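PDB 6X1L: WbbZ protein from Klebsiella pneumoniae subsp. pneumoniae NTUH-K2044, which is of uncharacterised function but belongs to the polysaccharide pyruvyl transferase family and so probably transfers pyruvyl groups to a surface polysaccharide. Local coordinates for residues A[36-41]-A[148-153]. Residues are numbered along the deposited sequence; the frame is centred on the assembly and turned at random.
Sequences GVIASA and DDMAFY
Ile-38 and Ala-41, one turn apart on helix 33-48, pack against a short 3-10 turn, residues 150-153, in the segment linking the two parallel sheets of this GT-B-like fold. The nearest CA atoms across the contact, those of Ile-38 and Ala-151, are 5.1 Å apart, a spacing close enough for small side chains to meet backbone. Ala-41 does exactly this: its CB points at the turn and approaches Met-150 O to 3.2 Å. The same Ala-41 CB lies 3.7 Å from Ala-151 CA. Ile-38 can be followed outward from CB, where the chain forks. CG2, set anti to the backbone N, meets Met-150 CB at 3.9 Å and is slightly farther from Met-150 CG. The other branch is extended (chi2 -178°): CG1 passes near both carboxylate oxygens of Asp-149, and CD1 ends 3.8 Å from Asp-149 OD1. The side chain of Ile-38 crosses those of both Asp-149 and the selenomethionine Met-150 at roughly right angles. One residue earlier, Val-37 CG1 touches Ala-151 CB at 3.9 Å, while helix 228-236 adds Leu-233 against Val-37 and His-229 against Ile-38.

The carboxylate beside Ile-38 is buried but well supplied with partners. OD1 forms a salt bridge with Arg-125, and OD2 is hydrogen-bonded to His-229. Just before the 3-10 segment, OD2 of Asp-149 also accepts from the backbone N two residues on, an Asx turn. This bond, from Ala-151 N to Asp-149 OD2, spans 2.9 Å with an N-H...O angle of 158°. The donor reaches that oxygen from above the carboxylate plane, 44° out of it.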
ATOM      1  N   GLY A  36       8.150   2.211  -6.373  1.00 42.45           N
ATOM      2  CA  GLY A  36       7.802   3.216  -5.387  1.00 45.93           C
ATOM      3  C   GLY A  36       8.893   3.436  -4.362  1.00 43.35           C
ATOM      4  O   GLY A  36       9.033   4.539  -3.827  1.00 44.18           O
ATOM      5  N   VAL A  37       9.670   2.394  -4.063  1.00 40.49           N
ATOM      6  CA  VAL A  37      10.809   2.545  -3.161  1.00 45.66           C
ATOM      7  C   VAL A  37      11.878   3.431  -3.790  1.00 41.78           C
ATOM      8  O   VAL A  37      12.480   4.276  -3.115  1.00 42.27           O
ATOM      9  CB  VAL A  37      11.375   1.165  -2.781  1.00 43.92           C
ATOM     10  CG1 VAL A  37      12.553   1.319  -1.843  1.00 41.81           C
ATOM     11  CG2 VAL A  37      10.281   0.297  -2.150  1.00 44.23           C
ATOM     12  N   ILE A  38      12.136   3.254  -5.089  1.00 44.63           N
ATOM     13  CA  ILE A  38      13.111   4.106  -5.773  1.00 43.77           C
ATOM     14  C   ILE A  38      12.667   5.559  -5.715  1.00 41.94           C
ATOM     15  O   ILE A  38      13.474   6.462  -5.462  1.00 47.86           O
ATOM     16  CB  ILE A  38      13.313   3.641  -7.228  1.00 38.65           C
ATOM     17  CG1 ILE A  38      13.780   2.188  -7.262  1.00 47.74           C
ATOM     18  CG2 ILE A  38      14.331   4.539  -7.945  1.00 42.72           C
ATOM     19  CD1 ILE A  38      14.049   1.669  -8.653  1.00 50.34           C
ATOM     20  N   ALA A  39      11.369   5.805  -5.909  1.00 44.87           N
ATOM     21  CA  ALA A  39      10.873   7.175  -5.894  1.00 42.19           C
ATOM     22  C   ALA A  39      10.965   7.776  -4.499  1.00 48.46           C
ATOM     23  O   ALA A  39      11.412   8.918  -4.338  1.00 45.66           O
ATOM     24  CB  ALA A  39       9.443   7.223  -6.422  1.00 40.45           C
ATOM     25  N   SER A  40      10.540   7.022  -3.477  1.00 53.48           N
ATOM     26  CA  SER A  40      10.670   7.490  -2.099  1.00 47.69           C
ATOM     27  C   SER A  40      12.100   7.932  -1.810  1.00 41.47           C
ATOM     28  O   SER A  40      12.335   9.037  -1.311  1.00 51.91           O
ATOM     29  CB  SER A  40      10.253   6.385  -1.122  1.00 44.80           C
ATOM     30  OG  SER A  40       8.961   5.889  -1.427  1.00 45.12           O
ATOM     31  N   ALA A  41      13.068   7.068  -2.120  1.00 43.36           N
ATOM     32  CA  ALA A  41      14.473   7.395  -1.891  1.00 48.25           C
ATOM     33  C   ALA A  41      14.931   8.577  -2.735  1.00 46.95           C
ATOM     34  O   ALA A  41      15.781   9.360  -2.297  1.00 45.17           O
ATOM     35  CB  ALA A  41      15.344   6.175  -2.182  1.00 44.18           C
ATOM     36  N   ASP A 148      25.190   3.326  -6.590  1.00 59.13           N
ATOM     37  CA  ASP A 148      24.166   2.441  -6.050  1.00 50.79           C
ATOM     38  C   ASP A 148      22.774   2.843  -6.523  1.00 49.21           C
ATOM     39  O   ASP A 148      22.490   4.017  -6.777  1.00 55.10           O
ATOM     40  CB  ASP A 148      24.207   2.449  -4.521  1.00 54.15           C
ATOM     41  CG  ASP A 148      25.396   1.693  -3.966  1.00 63.64           C
ATOM     42  OD1 ASP A 148      25.700   0.596  -4.482  1.00 63.96           O
ATOM     43  OD2 ASP A 148      26.030   2.199  -3.016  1.00 75.62           O
ATOM     44  N   ASP A 149      21.901   1.841  -6.645  1.00 57.03           N
ATOM     45  CA  ASP A 149      20.472   2.088  -6.796  1.00 56.39           C
ATOM     46  C   ASP A 149      20.013   3.123  -5.777  1.00 45.64           C
ATOM     47  O   ASP A 149      20.541   3.201  -4.663  1.00 49.32           O
ATOM     48  CB  ASP A 149      19.692   0.781  -6.620  1.00 55.05           C
ATOM     49  CG  ASP A 149      18.183   0.965  -6.762  1.00 59.30           C
ATOM     50  OD1 ASP A 149      17.671   0.918  -7.903  1.00 53.90           O
ATOM     51  OD2 ASP A 149      17.505   1.153  -5.728  1.00 59.78           O
HETATM   52  N   MSE A 150      19.044   3.943  -6.172  1.00 46.21           N
HETATM   53  CA  MSE A 150      18.570   5.034  -5.321  1.00 54.76           C
HETATM   54  C   MSE A 150      18.105   4.555  -3.942  1.00 56.64           C
HETATM   55  O   MSE A 150      18.280   5.265  -2.948  1.00 49.68           O
HETATM   56  CB  MSE A 150      17.427   5.798  -5.999  1.00 53.39           C
HETATM   57  CG  MSE A 150      17.823   6.589  -7.234  1.00 57.15           C
HETATM   58 SE   MSE A 150      19.243   7.891  -6.903  0.69 61.60          SE
HETATM   59  CE  MSE A 150      18.328   9.069  -5.650  1.00 61.52           C
ATOM     60  N   ALA A 151      17.534   3.347  -3.879  1.00 49.45           N
ATOM     61  CA  ALA A 151      16.958   2.869  -2.622  1.00 52.50           C
ATOM     62  C   ALA A 151      17.980   2.812  -1.495  1.00 55.91           C
ATOM     63  O   ALA A 151      17.597   2.868  -0.323  1.00 48.93           O
ATOM     64  CB  ALA A 151      16.318   1.493  -2.811  1.00 48.60           C
ATOM     65  N   PHE A 152      19.274   2.726  -1.809  1.00 48.16           N
ATOM     66  CA  PHE A 152      20.246   2.798  -0.727  1.00 49.64           C
ATOM     67  C   PHE A 152      20.305   4.187  -0.102  1.00 50.18           C
ATOM     68  O   PHE A 152      20.832   4.327   1.007  1.00 61.07           O
ATOM     69  CB  PHE A 152      21.617   2.340  -1.234  1.00 54.89           C
ATOM     70  CG  PHE A 152      21.638   0.892  -1.647  1.00 52.80           C
ATOM     71  CD1 PHE A 152      21.837  -0.110  -0.704  1.00 51.80           C
ATOM     72  CD2 PHE A 152      21.413   0.528  -2.963  1.00 48.93           C
ATOM     73  CE1 PHE A 152      21.831  -1.445  -1.071  1.00 52.21           C
ATOM     74  CE2 PHE A 152      21.410  -0.805  -3.341  1.00 49.25           C
ATOM     75  CZ  PHE A 152      21.618  -1.794  -2.391  1.00 50.91           C
ATOM     76  N   TYR A 153      19.735   5.199  -0.760  1.00 49.28           N
ATOM     77  CA  TYR A 153      19.609   6.540  -0.195  1.00 56.17           C
ATOM     78  C   TYR A 153      18.385   6.704   0.699  1.00 59.86           C
ATOM     79  O   TYR A 153      18.147   7.813   1.187  1.00 59.24           O
ATOM     80  CB  TYR A 153      19.535   7.592  -1.307  1.00 63.97           C
ATOM     81  CG  TYR A 153      20.877   8.035  -1.849  1.00 70.85           C
ATOM     82  CD1 TYR A 153      21.569   9.087  -1.259  1.00 76.08           C
ATOM     83  CD2 TYR A 153      21.440   7.416  -2.956  1.00 71.06           C
ATOM     84  CE1 TYR A 153      22.793   9.503  -1.750  1.00 69.96           C
ATOM     85  CE2 TYR A 153      22.664   7.824  -3.455  1.00 71.85           C
ATOM     86  CZ  TYR A 153      23.333   8.868  -2.847  1.00 72.08           C
ATOM     87  OH  TYR A 153      24.551   9.279  -3.338  1.00 89.79           O
TER